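Glutathione S-transferase domain (Burkholderia graminis, PDB 4MF5) probably acts as a glutathione transferase of the Ure2p-like group, joining glutathione to electrophilic compounds, and binds glutathione. Local coordinates at residues F29-K34 and M85-N90; G156-F161 and K169-R174; R193-G198 and A238-R243; V225-Q228 and V233-A236. All blocks are in the same frame, centred on the assembly; numbering follows the deposited sequence.

Interaction 1: residues F29-K34 and M85-N90; sequences FPITKK and MSLNPN
Ile31 and Leu87 both hold their first branch anti to the backbone N: CG1 of Ile31 at chi1 -167° and CG of Leu87 at chi1 -180°. These torsions point the two side chains at each other. They meet at an oblique angle, with Ile31 CD1 3.7 Å from Leu87 CD2 and 3.9 Å from Leu87 CB. Ser86 is turned differently. Its OG sits between the backbone N and the carbonyl carbon (chi1 72°), which puts it 3.5 Å from Pro30 CB. The hydroxyl is also near Ile31 N, but the angle is too poor for a direct bond. Water 1 does the joining. It accepts from Ile31 N at 3.0 Å and donates to Ser86 OG at 2.8 Å. The hydroxyl is bonded as well to Glu83 O, one turn back. Pro30 and Ser86 form the exposed rim, where only the hydroxyl, Ile31 N and the water are polar; Ile31 and Leu87 are buried.

Each segment is also tied internally. Phe29 O takes both Thr32 N and Thr32 OG1, the latter at 2.8 Å, which holds the start of the short helix 31-34. In the other segment Asn88 OD1 accepts from Asn90 N at 2.8 Å, an Asx turn. Asn88 ND2 reaches Lys92 O, so this turn adjoins a glutathione-binding residue. Beneath the contact, Ile31 and Leu87 rest on Tyr46 and Ile97 of the central sheet. The arrangement packs the segment preceding the first strand against the loop leading to strand 95-98, on the thioredoxin-like domain that carries the glutathione pocket of this superfamily.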
loop_
_atom_site.group_PDB
_atom_site.type_symbol
_atom_site.label_atom_id
_atom_site.label_comp_id
_atom_site.label_asym_id
_atom_site.label_seq_id
_atom_site.Cartn_x
_atom_site.Cartn_y
_atom_site.Cartn_z
ATOM N N PHE A 29 -20.983 7.166 -15.297
ATOM C CA PHE A 29 -19.636 7.504 -14.875
ATOM C C PHE A 29 -19.089 8.613 -15.767
ATOM O O PHE A 29 -18.888 8.409 -16.953
ATOM C CB PHE A 29 -18.764 6.264 -14.950
ATOM C CG PHE A 29 -19.188 5.201 -13.986
ATOM C CD1 PHE A 29 -18.698 5.177 -12.697
ATOM C CD2 PHE A 29 -20.092 4.238 -14.373
ATOM C CE1 PHE A 29 -19.114 4.208 -11.800
ATOM C CE2 PHE A 29 -20.507 3.258 -13.486
ATOM C CZ PHE A 29 -20.029 3.262 -12.197
ATOM N N PRO A 30 -18.853 9.796 -15.196
ATOM C CA PRO A 30 -18.451 10.921 -16.041
ATOM C C PRO A 30 -17.157 10.703 -16.822
ATOM O O PRO A 30 -16.928 11.383 -17.830
ATOM C CB PRO A 30 -18.322 12.074 -15.037
ATOM C CG PRO A 30 -19.317 11.745 -13.969
ATOM C CD PRO A 30 -19.199 10.240 -13.833
ATOM N N ILE A 31 -16.295 9.798 -16.367
ATOM C CA ILE A 31 -15.067 9.539 -17.110
ATOM C C ILE A 31 -15.337 9.113 -18.554
ATOM O O ILE A 31 -14.536 9.362 -19.446
ATOM C CB ILE A 31 -14.171 8.525 -16.379
ATOM C CG1 ILE A 31 -12.772 8.503 -16.998
ATOM C CG2 ILE A 31 -14.756 7.131 -16.364
ATOM C CD1 ILE A 31 -11.741 7.770 -16.160
ATOM N N THR A 32 -16.482 8.485 -18.779
ATOM C CA THR A 32 -16.816 7.964 -20.104
ATOM C C THR A 32 -17.107 9.081 -21.109
ATOM O O THR A 32 -17.147 8.824 -22.303
ATOM C CB THR A 32 -18.000 6.972 -20.055
ATOM O OG1 THR A 32 -19.187 7.649 -19.623
ATOM C CG2 THR A 32 -17.674 5.767 -19.170
ATOM N N LYS A 33 -17.286 10.328 -20.637
ATOM C CA LYS A 33 -17.393 11.447 -21.564
ATOM C C LYS A 33 -16.064 11.670 -22.276
ATOM O O LYS A 33 -16.043 12.066 -23.441
ATOM C CB LYS A 33 -17.815 12.734 -20.839
ATOM C CG LYS A 33 -19.212 12.678 -20.278
ATOM C CD LYS A 33 -20.237 12.671 -21.412
ATOM C CE LYS A 33 -21.680 12.671 -20.911
ATOM N NZ LYS A 33 -22.343 11.349 -21.092
ATOM N N LYS A 34 -14.957 11.467 -21.572
ATOM C CA LYS A 34 -13.630 11.674 -22.133
ATOM C C LYS A 34 -13.087 10.432 -22.853
ATOM O O LYS A 34 -12.444 10.531 -23.889
ATOM C CB LYS A 34 -12.658 12.132 -21.048
ATOM C CG LYS A 34 -11.274 12.441 -21.569
ATOM C CD LYS A 34 -10.492 13.311 -20.597
ATOM C CE LYS A 34 -9.088 13.631 -21.063
ATOM N NZ LYS A 34 -9.129 14.545 -22.216
ATOM N N MET A 85 -10.737 12.577 -12.805
ATOM C CA MET A 85 -10.798 12.709 -11.366
ATOM C C MET A 85 -12.128 12.265 -10.781
ATOM O O MET A 85 -12.191 11.915 -9.602
ATOM C CB MET A 85 -10.394 14.116 -10.927
ATOM C CG MET A 85 -8.904 14.343 -11.156
ATOM S SD MET A 85 -8.270 15.937 -10.633
ATOM C CE MET A 85 -8.509 15.860 -8.870
ATOM N N SER A 86 -13.173 12.214 -11.608
ATOM C CA SER A 86 -14.464 11.690 -11.155
ATOM C C SER A 86 -14.380 10.208 -10.823
ATOM O O SER A 86 -15.177 9.696 -10.038
ATOM C CB SER A 86 -15.560 11.929 -12.192
ATOM O OG SER A 86 -15.434 11.105 -13.330
ATOM N N LEU A 87 -13.426 9.509 -11.428
ATOM C CA LEU A 87 -13.173 8.103 -11.126
ATOM C C LEU A 87 -12.070 7.960 -10.071
ATOM O O LEU A 87 -12.224 7.215 -9.100
ATOM C CB LEU A 87 -12.796 7.338 -12.391
ATOM C CG LEU A 87 -12.512 5.853 -12.209
ATOM C CD1 LEU A 87 -13.695 5.129 -11.564
ATOM C CD2 LEU A 87 -12.138 5.207 -13.522
ATOM N N ASN A 88 -10.951 8.660 -10.257
ATOM C CA ASN A 88 -9.881 8.646 -9.264
ATOM C C ASN A 88 -9.580 10.060 -8.800
ATOM O O ASN A 88 -8.877 10.810 -9.482
ATOM C CB ASN A 88 -8.581 8.016 -9.752
ATOM C CG ASN A 88 -7.570 7.965 -8.614
ATOM O OD1 ASN A 88 -7.887 8.392 -7.495
ATOM N ND2 ASN A 88 -6.391 7.453 -8.854
ATOM N N PRO A 89 -10.125 10.455 -7.643
ATOM C CA PRO A 89 -9.889 11.818 -7.150
ATOM C C PRO A 89 -8.420 12.104 -6.773
ATOM O O PRO A 89 -8.068 13.259 -6.585
ATOM C CB PRO A 89 -10.791 11.882 -5.917
ATOM C CG PRO A 89 -10.867 10.479 -5.443
ATOM C CD PRO A 89 -10.946 9.663 -6.703
ATOM N N ASN A 90 -7.587 11.067 -6.697
ATOM C CA ASN A 90 -6.153 11.221 -6.512
ATOM C C ASN A 90 -5.415 11.504 -7.822
ATOM O O ASN A 90 -4.201 11.697 -7.789
ATOM C CB ASN A 90 -5.582 9.991 -5.815
ATOM C CG ASN A 90 -4.152 10.165 -5.359
ATOM O OD1 ASN A 90 -3.789 11.200 -4.802
ATOM N ND2 ASN A 90 -3.347 9.125 -5.525
HETATM O O HOH W 1 -16.242 8.470 -13.639
#

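Interaction 2: residues G156-F161 and K169-R174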
loop_
_atom_site.group_PDB
_atom_site.type_symbol
_atom_site.label_atom_id
_atom_site.label_comp_id
_atom_site.label_asym_id
_atom_site.label_seq_id
_atom_site.Cartn_x
_atom_site.Cartn_y
_atom_site.Cartn_z
ATOM N N GLY A 156 14.075 7.323 -8.762
ATOM C CA GLY A 156 13.925 7.712 -10.136
ATOM C C GLY A 156 13.871 9.219 -10.309
ATOM O O GLY A 156 14.481 9.790 -11.232
ATOM N N PHE A 157 13.122 9.883 -9.440
ATOM C CA PHE A 157 13.068 11.336 -9.508
ATOM C C PHE A 157 14.460 11.944 -9.316
ATOM O O PHE A 157 14.926 12.697 -10.157
ATOM C CB PHE A 157 12.093 11.939 -8.495
ATOM C CG PHE A 157 12.115 13.433 -8.546
ATOM C CD1 PHE A 157 11.595 14.093 -9.633
ATOM C CD2 PHE A 157 12.776 14.180 -7.570
ATOM C CE1 PHE A 157 11.669 15.466 -9.740
ATOM C CE2 PHE A 157 12.849 15.567 -7.664
ATOM C CZ PHE A 157 12.300 16.201 -8.753
ATOM N N PHE A 158 15.118 11.625 -8.210
ATOM C CA PHE A 158 16.365 12.309 -7.905
ATOM C C PHE A 158 17.501 11.921 -8.832
ATOM O O PHE A 158 18.405 12.723 -9.043
ATOM C CB PHE A 158 16.746 12.158 -6.442
ATOM C CG PHE A 158 15.862 12.963 -5.534
ATOM C CD1 PHE A 158 15.957 14.351 -5.505
ATOM C CD2 PHE A 158 14.880 12.352 -4.758
ATOM C CE1 PHE A 158 15.119 15.099 -4.709
ATOM C CE2 PHE A 158 14.038 13.115 -3.969
ATOM C CZ PHE A 158 14.158 14.483 -3.931
ATOM N N HIS A 159 17.490 10.721 -9.398
ATOM C CA HIS A 159 18.531 10.312 -10.318
ATOM C C HIS A 159 18.271 10.790 -11.736
ATOM O O HIS A 159 19.162 11.374 -12.359
ATOM C CB HIS A 159 18.709 8.802 -10.302
ATOM C CG HIS A 159 19.758 8.315 -11.239
ATOM N ND1 HIS A 159 21.031 8.833 -11.257
ATOM C CD2 HIS A 159 19.715 7.356 -12.196
ATOM C CE1 HIS A 159 21.733 8.194 -12.173
ATOM N NE2 HIS A 159 20.960 7.292 -12.750
ATOM N N LYS A 160 17.087 10.515 -12.266
ATOM C CA LYS A 160 16.782 10.753 -13.662
ATOM C C LYS A 160 16.154 12.109 -13.963
ATOM O O LYS A 160 16.546 12.770 -14.921
ATOM C CB LYS A 160 15.840 9.670 -14.182
ATOM C CG LYS A 160 15.441 9.907 -15.628
ATOM C CD LYS A 160 15.360 8.634 -16.420
ATOM C CE LYS A 160 15.167 8.906 -17.918
ATOM N NZ LYS A 160 15.479 7.688 -18.734
ATOM N N PHE A 161 15.170 12.515 -13.174
ATOM C CA PHE A 161 14.348 13.682 -13.515
ATOM C C PHE A 161 14.781 14.993 -12.885
ATOM O O PHE A 161 14.614 16.046 -13.500
ATOM C CB PHE A 161 12.885 13.413 -13.176
ATOM C CG PHE A 161 12.257 12.374 -14.042
ATOM C CD1 PHE A 161 11.759 12.707 -15.299
ATOM C CD2 PHE A 161 12.191 11.055 -13.627
ATOM C CE1 PHE A 161 11.192 11.744 -16.108
ATOM C CE2 PHE A 161 11.621 10.086 -14.435
ATOM C CZ PHE A 161 11.121 10.433 -15.676
ATOM N N LYS A 169 23.268 15.924 -3.990
ATOM C CA LYS A 169 22.910 14.499 -4.252
ATOM C C LYS A 169 22.619 13.669 -2.988
ATOM O O LYS A 169 22.407 12.454 -3.034
ATOM C CB LYS A 169 23.976 13.795 -5.070
ATOM C CG LYS A 169 24.242 14.470 -6.418
ATOM C CD LYS A 169 22.968 14.795 -7.204
ATOM C CE LYS A 169 23.290 15.541 -8.496
ATOM N NZ LYS A 169 22.060 15.935 -9.225
ATOM N N ARG A 170 22.500 14.343 -1.868
ATOM C CA ARG A 170 22.088 13.670 -0.646
ATOM C C ARG A 170 20.702 13.017 -0.753
ATOM O O ARG A 170 20.542 11.876 -0.341
ATOM C CB ARG A 170 22.174 14.608 0.542
ATOM C CG ARG A 170 23.601 14.980 0.880
ATOM C CD ARG A 170 23.611 16.001 2.000
ATOM N NE ARG A 170 24.956 16.372 2.368
ATOM C CZ ARG A 170 25.706 17.269 1.741
ATOM N NH1 ARG A 170 25.242 17.905 0.666
ATOM N NH2 ARG A 170 26.933 17.510 2.173
ATOM N N PRO A 171 19.702 13.691 -1.342
ATOM C CA PRO A 171 18.423 12.993 -1.500
ATOM C C PRO A 171 18.575 11.762 -2.385
ATOM O O PRO A 171 18.082 10.678 -2.032
ATOM C CB PRO A 171 17.494 14.044 -2.108
ATOM C CG PRO A 171 18.094 15.334 -1.674
ATOM C CD PRO A 171 19.576 15.108 -1.692
ATOM N N ARG A 172 19.261 11.893 -3.517
ATOM C CA ARG A 172 19.478 10.720 -4.351
ATOM C C ARG A 172 20.084 9.577 -3.537
ATOM O O ARG A 172 19.625 8.435 -3.596
ATOM C CB ARG A 172 20.375 11.075 -5.537
ATOM C CG ARG A 172 20.546 9.905 -6.513
ATOM C CD ARG A 172 21.737 10.106 -7.429
ATOM N NE ARG A 172 22.955 10.000 -6.645
ATOM C CZ ARG A 172 24.158 10.359 -7.064
ATOM N NH1 ARG A 172 24.319 10.852 -8.279
ATOM N NH2 ARG A 172 25.196 10.226 -6.254
ATOM N N ASP A 173 21.128 9.882 -2.786
ATOM C CA ASP A 173 21.835 8.851 -2.052
ATOM C C ASP A 173 20.981 8.179 -0.975
ATOM O O ASP A 173 21.125 6.980 -0.721
ATOM C CB ASP A 173 23.128 9.400 -1.488
ATOM C CG ASP A 173 24.176 9.689 -2.587
ATOM O OD1 ASP A 173 23.952 9.326 -3.769
ATOM O OD2 ASP A 173 25.197 10.260 -2.249
ATOM N N ARG A 174 20.107 8.953 -0.346
ATOM C CA ARG A 174 19.141 8.407 0.601
ATOM C C ARG A 174 18.288 7.323 -0.066
ATOM O O ARG A 174 18.065 6.238 0.494
ATOM C CB ARG A 174 18.282 9.563 1.130
ATOM C CG ARG A 174 17.005 9.160 1.835
ATOM C CD ARG A 174 16.286 10.397 2.357
ATOM N NE ARG A 174 14.955 10.136 2.888
ATOM C CZ ARG A 174 14.703 9.692 4.102
ATOM N NH1 ARG A 174 15.695 9.471 4.954
ATOM N NH2 ARG A 174 13.439 9.474 4.471
HETATM O O HOH W 2 21.079 13.249 -9.887
HETATM O O HOH W 3 22.503 10.995 -10.448
#
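Pro171 and Arg172, at the start of helix 170-190, meet Phe158 and His159, near the end of helix 131-161. The short axes pass 8.6 Å apart at 126°. Lys169 comes first, at the N-cap position. Its NZ gives a hydrogen bond to water 2, which donates in turn to Phe158 O. The same NZ also bonds Tyr166 O. Pro171 follows and sets its CB squarely over the Phe158 ring, 3.6 Å from the centroid and 9° off the normal, a CH-pi contact. Phe157 CD2 lies over the opposite face, so the ring is sandwiched. Arg172 CA packs on Phe158 CB at 3.7 Å. The Arg172 chain bends at chi3 (69°), and NH1 reaches water 3 at 2.8 Å. That water lies in the His159 ring plane, 2.7 Å from ND1. Asp173 then takes Arg172 NE and NH2 side-on with the single atom OD1, a salt bridge that fixes the guanidinium. Arg174 makes a cation-pi contact with Phe157 of the second subunit. The chemistry is therefore divided: an apolar ring contact beside the dimer interface, and a polar side where two waters bridge Lys169 NZ to Phe158 O and Arg172 NH1 to His159 ND1.

Interaction 3: residues R193-G198 and A238-R243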
loop_
_atom_site.group_PDB
_atom_site.type_symbol
_atom_site.label_atom_id
_atom_site.label_comp_id
_atom_site.label_asym_id
_atom_site.label_seq_id
_atom_site.Cartn_x
_atom_site.Cartn_y
_atom_site.Cartn_z
ATOM N N ARG A 193 12.971 -19.851 -3.598
ATOM C CA ARG A 193 11.611 -19.714 -4.105
ATOM C C ARG A 193 11.632 -19.357 -5.574
ATOM O O ARG A 193 12.470 -18.575 -6.031
ATOM C CB ARG A 193 10.832 -18.626 -3.344
ATOM C CG ARG A 193 10.538 -18.963 -1.899
ATOM C CD ARG A 193 9.646 -17.923 -1.215
ATOM N NE ARG A 193 9.307 -18.357 0.139
ATOM C CZ ARG A 193 10.067 -18.186 1.222
ATOM N NH1 ARG A 193 11.216 -17.510 1.167
ATOM N NH2 ARG A 193 9.665 -18.686 2.397
ATOM N N GLU A 194 10.665 -19.870 -6.311
ATOM C CA GLU A 194 10.493 -19.495 -7.708
ATOM C C GLU A 194 10.038 -18.031 -7.815
ATOM O O GLU A 194 10.605 -17.230 -8.561
ATOM C CB GLU A 194 9.471 -20.418 -8.380
ATOM C CG GLU A 194 9.583 -20.466 -9.879
ATOM C CD GLU A 194 10.901 -21.056 -10.340
ATOM O OE1 GLU A 194 11.475 -21.897 -9.626
ATOM O OE2 GLU A 194 11.371 -20.669 -11.408
ATOM N N TRP A 195 8.985 -17.729 -7.062
ATOM C CA TRP A 195 8.287 -16.459 -7.068
ATOM C C TRP A 195 8.141 -16.004 -5.616
ATOM O O TRP A 195 8.506 -16.721 -4.673
ATOM C CB TRP A 195 6.918 -16.615 -7.763
ATOM C CG TRP A 195 7.019 -16.917 -9.204
ATOM C CD1 TRP A 195 6.737 -18.097 -9.815
ATOM C CD2 TRP A 195 7.449 -16.025 -10.241
ATOM N NE1 TRP A 195 6.958 -18.011 -11.158
ATOM C CE2 TRP A 195 7.377 -16.739 -11.452
ATOM C CE3 TRP A 195 7.888 -14.694 -10.260
ATOM C CZ2 TRP A 195 7.729 -16.162 -12.674
ATOM C CZ3 TRP A 195 8.221 -14.128 -11.468
ATOM C CH2 TRP A 195 8.147 -14.856 -12.654
ATOM N N ILE A 196 7.590 -14.808 -5.410
ATOM C CA ILE A 196 7.540 -14.252 -4.070
ATOM C C ILE A 196 6.804 -15.166 -3.077
ATOM O O ILE A 196 7.218 -15.295 -1.922
ATOM C CB ILE A 196 6.995 -12.811 -4.086
ATOM C CG1 ILE A 196 8.014 -11.899 -4.758
ATOM C CG2 ILE A 196 6.646 -12.327 -2.685
ATOM C CD1 ILE A 196 7.455 -10.531 -5.112
ATOM N N LEU A 197 5.710 -15.802 -3.515
ATOM C CA LEU A 197 4.943 -16.685 -2.642
ATOM C C LEU A 197 5.376 -18.146 -2.757
ATOM O O LEU A 197 4.727 -19.006 -2.181
ATOM C CB LEU A 197 3.447 -16.560 -2.906
ATOM C CG LEU A 197 2.914 -15.136 -2.723
ATOM C CD1 LEU A 197 1.414 -15.125 -2.956
ATOM C CD2 LEU A 197 3.233 -14.563 -1.358
ATOM N N GLY A 198 6.465 -18.447 -3.449
ATOM C CA GLY A 198 6.923 -19.827 -3.577
ATOM C C GLY A 198 6.762 -20.292 -5.002
ATOM O O GLY A 198 7.173 -19.618 -5.951
ATOM N N ALA A 238 14.120 -11.690 -14.919
ATOM C CA ALA A 238 14.281 -12.201 -16.275
ATOM C C ALA A 238 13.121 -13.132 -16.647
ATOM O O ALA A 238 12.617 -13.068 -17.768
ATOM C CB ALA A 238 15.624 -12.906 -16.438
ATOM N N ALA A 239 12.705 -13.994 -15.720
ATOM C CA ALA A 239 11.562 -14.864 -15.968
ATOM C C ALA A 239 10.307 -14.020 -16.194
ATOM O O ALA A 239 9.519 -14.272 -17.104
ATOM C CB ALA A 239 11.370 -15.824 -14.804
ATOM N N PHE A 240 10.104 -13.009 -15.356
ATOM C CA PHE A 240 8.912 -12.170 -15.414
ATOM C C PHE A 240 8.770 -11.491 -16.765
ATOM O O PHE A 240 7.710 -11.566 -17.399
ATOM C CB PHE A 240 8.984 -11.134 -14.290
ATOM C CG PHE A 240 7.760 -10.250 -14.203
ATOM C CD1 PHE A 240 6.636 -10.688 -13.520
ATOM C CD2 PHE A 240 7.744 -8.993 -14.750
ATOM C CE1 PHE A 240 5.519 -9.890 -13.397
ATOM C CE2 PHE A 240 6.622 -8.173 -14.640
ATOM C CZ PHE A 240 5.511 -8.628 -13.953
ATOM N N VAL A 241 9.835 -10.814 -17.208
ATOM C CA VAL A 241 9.712 -10.010 -18.408
ATOM C C VAL A 241 9.532 -10.835 -19.649
ATOM O O VAL A 241 9.012 -10.318 -20.643
ATOM C CB VAL A 241 10.867 -8.990 -18.573
ATOM C CG1 VAL A 241 10.901 -8.015 -17.409
ATOM C CG2 VAL A 241 12.219 -9.669 -18.763
ATOM N N ALA A 242 9.915 -12.115 -19.601
ATOM C CA ALA A 242 9.762 -13.027 -20.730
ATOM C C ALA A 242 8.361 -13.621 -20.856
ATOM O O ALA A 242 8.052 -14.228 -21.888
ATOM C CB ALA A 242 10.778 -14.144 -20.639
ATOM N N ARG A 243 7.529 -13.522 -19.826
ATOM C CA ARG A 243 6.193 -14.088 -19.913
ATOM C C ARG A 243 5.400 -13.398 -21.012
ATOM O O ARG A 243 5.325 -12.170 -21.039
ATOM C CB ARG A 243 5.453 -13.937 -18.577
ATOM C CG ARG A 243 6.066 -14.741 -17.436
ATOM C CD ARG A 243 5.330 -14.550 -16.126
ATOM N NE ARG A 243 3.955 -15.053 -16.179
ATOM C CZ ARG A 243 3.595 -16.279 -15.856
ATOM N NH1 ARG A 243 4.494 -17.180 -15.474
ATOM N NH2 ARG A 243 2.321 -16.606 -15.903
#
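Trp195 opens a type I beta turn, Trp195 to Gly198, and reaches from it to Phe240 on helix 231-242. Both belong to the all-helical C-terminal domain of the glutathione transferase fold. The turn is closed by Gly198 N to Trp195 O at 2.9 Å, and Asp205 of helix 203-216 accepts from Ile196 N.

The tight part is the far end of the indole. CG of Trp195 lies anti to its carbonyl carbon (chi1 -66°), and the six-membered ring advances edge-first on the helix. Phe240 CA lies in the indole plane. Ala239 CB stands 4.0 Å from Trp195 CH2. The two aromatic side chains cross at about a right angle, and Trp195 CZ3 comes to the edge of the Phe240 ring. Tyr201 adds an edge-to-face contact to Trp195, and Phe209 meets the Phe240 ring.

The side toward Arg243 is looser. Arg243 NH1 comes obliquely to Trp195 CZ2 at 4.4 Å and forms no bond there. The charge of Arg243 is engaged elsewhere, by NE to Glu62 and by cation-pi with Tyr201. No hydrogen bond spans the contact, and its shortest approach is Trp195 CH2 to the backbone atom Phe240 N, 3.8 Å.

Interaction 4: residues V225-Q228 and V233-A236; sequences VAIQ and VQRA
Gln228 and Gln234 bring the two backbones nearest, with 7.2 Å between their CA atoms, where a 3-10 turn beginning at Ile227 leads into helix 231-242. Just before it, Ala226 has positive phi (54°). It is the C-prime residue of a Schellman motif that ends helix 222-225 and turns the chain toward the next helix.

Gln234 and Ile227 carry most of the contact. CG of Gln234 lies anti to the carbonyl carbon (chi1 -65°), and the chain runs extended beyond that point, back over the 3-10 turn. The terminal amide comes to rest against Ile227 and the backbone of Gln228. Gln234 NE2 approaches Ile227 CG2 at 3.6 Å and Ile227 CG1 at 3.8 Å. Gln234 OE1 lies 3.6 Å from Gln228 CA. The carbon atoms of the same side chain touch the carbonyl, Gln234 CD to Ile227 O being 3.6 Å. Ile227 and Gln234 cross at a slant. On the inner side, Ile227 CD1 faces Val233 CG1 more loosely, at 4.3 Å. Both of these residues also pack on helix 203-216, Ile227 on Ile216 and Val233 on Val212. Val233 has a further partner in Leu186 of helix 170-190, and its backbone N donates to Glu187.

Gln228 itself points its CB away from the helix. The contact thus grades from the buried Val233, through the partly exposed Ile227, to the exposed Gln228. No hydrogen bond crosses between the segments, even though the carboxamide of Gln234 lies against the turn. This amide therefore meets the turn by van der Waals packing.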
loop_
_atom_site.group_PDB
_atom_site.type_symbol
_atom_site.label_atom_id
_atom_site.label_comp_id
_atom_site.label_asym_id
_atom_site.label_seq_id
_atom_site.Cartn_x
_atom_site.Cartn_y
_atom_site.Cartn_z
ATOM N N VAL A 225 22.250 0.995 -7.751
ATOM C CA VAL A 225 21.839 -0.046 -6.803
ATOM C C VAL A 225 22.643 -1.323 -6.953
ATOM O O VAL A 225 22.504 -2.194 -6.118
ATOM C CB VAL A 225 20.320 -0.337 -6.869
ATOM C CG1 VAL A 225 19.501 0.901 -6.605
ATOM C CG2 VAL A 225 19.922 -0.996 -8.198
ATOM N N ALA A 226 23.444 -1.432 -8.020
ATOM C CA ALA A 226 24.245 -2.622 -8.339
ATOM C C ALA A 226 23.366 -3.884 -8.376
ATOM O O ALA A 226 23.490 -4.794 -7.554
ATOM C CB ALA A 226 25.426 -2.788 -7.384
ATOM N N ILE A 227 22.482 -3.932 -9.367
ATOM C CA ILE A 227 21.473 -4.970 -9.483
ATOM C C ILE A 227 22.081 -6.384 -9.467
ATOM O O ILE A 227 21.456 -7.321 -8.988
ATOM C CB ILE A 227 20.570 -4.731 -10.715
ATOM C CG1 ILE A 227 19.364 -5.670 -10.735
ATOM C CG2 ILE A 227 21.341 -4.780 -12.029
ATOM C CD1 ILE A 227 18.401 -5.505 -9.572
ATOM N N GLN A 228 23.298 -6.517 -9.981
ATOM C CA GLN A 228 24.015 -7.787 -10.029
ATOM C C GLN A 228 24.265 -8.370 -8.628
ATOM O O GLN A 228 24.576 -9.555 -8.510
ATOM C CB GLN A 228 25.337 -7.652 -10.792
ATOM C CG GLN A 228 26.302 -6.634 -10.204
ATOM C CD GLN A 228 26.161 -5.221 -10.722
ATOM O OE1 GLN A 228 27.109 -4.398 -10.539
ATOM N NE2 GLN A 228 25.080 -4.890 -11.334
ATOM N N VAL A 233 16.771 -11.927 -7.463
ATOM C CA VAL A 233 15.950 -10.893 -8.087
ATOM C C VAL A 233 16.194 -10.903 -9.596
ATOM O O VAL A 233 15.249 -10.813 -10.380
ATOM C CB VAL A 233 16.230 -9.502 -7.493
ATOM C CG1 VAL A 233 15.516 -8.415 -8.287
ATOM C CG2 VAL A 233 15.821 -9.438 -6.036
ATOM N N GLN A 234 17.453 -11.007 -10.020
ATOM C CA GLN A 234 17.731 -11.016 -11.450
ATOM C C GLN A 234 17.107 -12.214 -12.159
ATOM O O GLN A 234 16.621 -12.077 -13.276
ATOM C CB GLN A 234 19.248 -11.010 -11.705
ATOM C CG GLN A 234 19.904 -9.713 -11.214
ATOM C CD GLN A 234 21.239 -9.482 -11.856
ATOM O OE1 GLN A 234 22.173 -10.366 -11.798
ATOM N NE2 GLN A 234 21.382 -8.380 -12.487
ATOM N N ARG A 235 17.140 -13.375 -11.521
ATOM C CA ARG A 235 16.496 -14.565 -12.046
ATOM C C ARG A 235 15.005 -14.370 -12.237
ATOM O O ARG A 235 14.451 -14.667 -13.307
ATOM C CB ARG A 235 16.733 -15.721 -11.058
ATOM C CG ARG A 235 15.930 -16.977 -11.277
ATOM C CD ARG A 235 16.220 -18.092 -10.280
ATOM N NE ARG A 235 16.049 -17.746 -8.866
ATOM C CZ ARG A 235 14.894 -17.605 -8.226
ATOM N NH1 ARG A 235 13.740 -17.718 -8.897
ATOM N NH2 ARG A 235 14.903 -17.376 -6.914
ATOM N N ALA A 236 14.346 -13.907 -11.190
ATOM C CA ALA A 236 12.898 -13.765 -11.233
ATOM C C ALA A 236 12.492 -12.642 -12.177
ATOM O O ALA A 236 11.483 -12.776 -12.875
ATOM C CB ALA A 236 12.360 -13.555 -9.828
#

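Overall arrangement
Interaction 1 lies on the thioredoxin-like domain; interactions 2, 3 and 4 lie in the helical domain. The Ile31 side chain of interaction 1 is about 12 Å from the bound glutathione. The Phe240 side chain of interaction 3 is about 12 Å from that of glutathione-binding Asn52. Interactions 1 and 2 have centres 33 Å apart, yet both touch the second subunit. Interactions 3 and 4 share helix 231-242, with centres 12 Å apart. They touch directly: Arg193 O is 2.9 Å from Arg235 NH2 and Glu194 O 3.2 Å from Arg235 NH1, both probable hydrogen bonds. Interaction 2 comes within about 8 Å of interaction 4, nearest atoms.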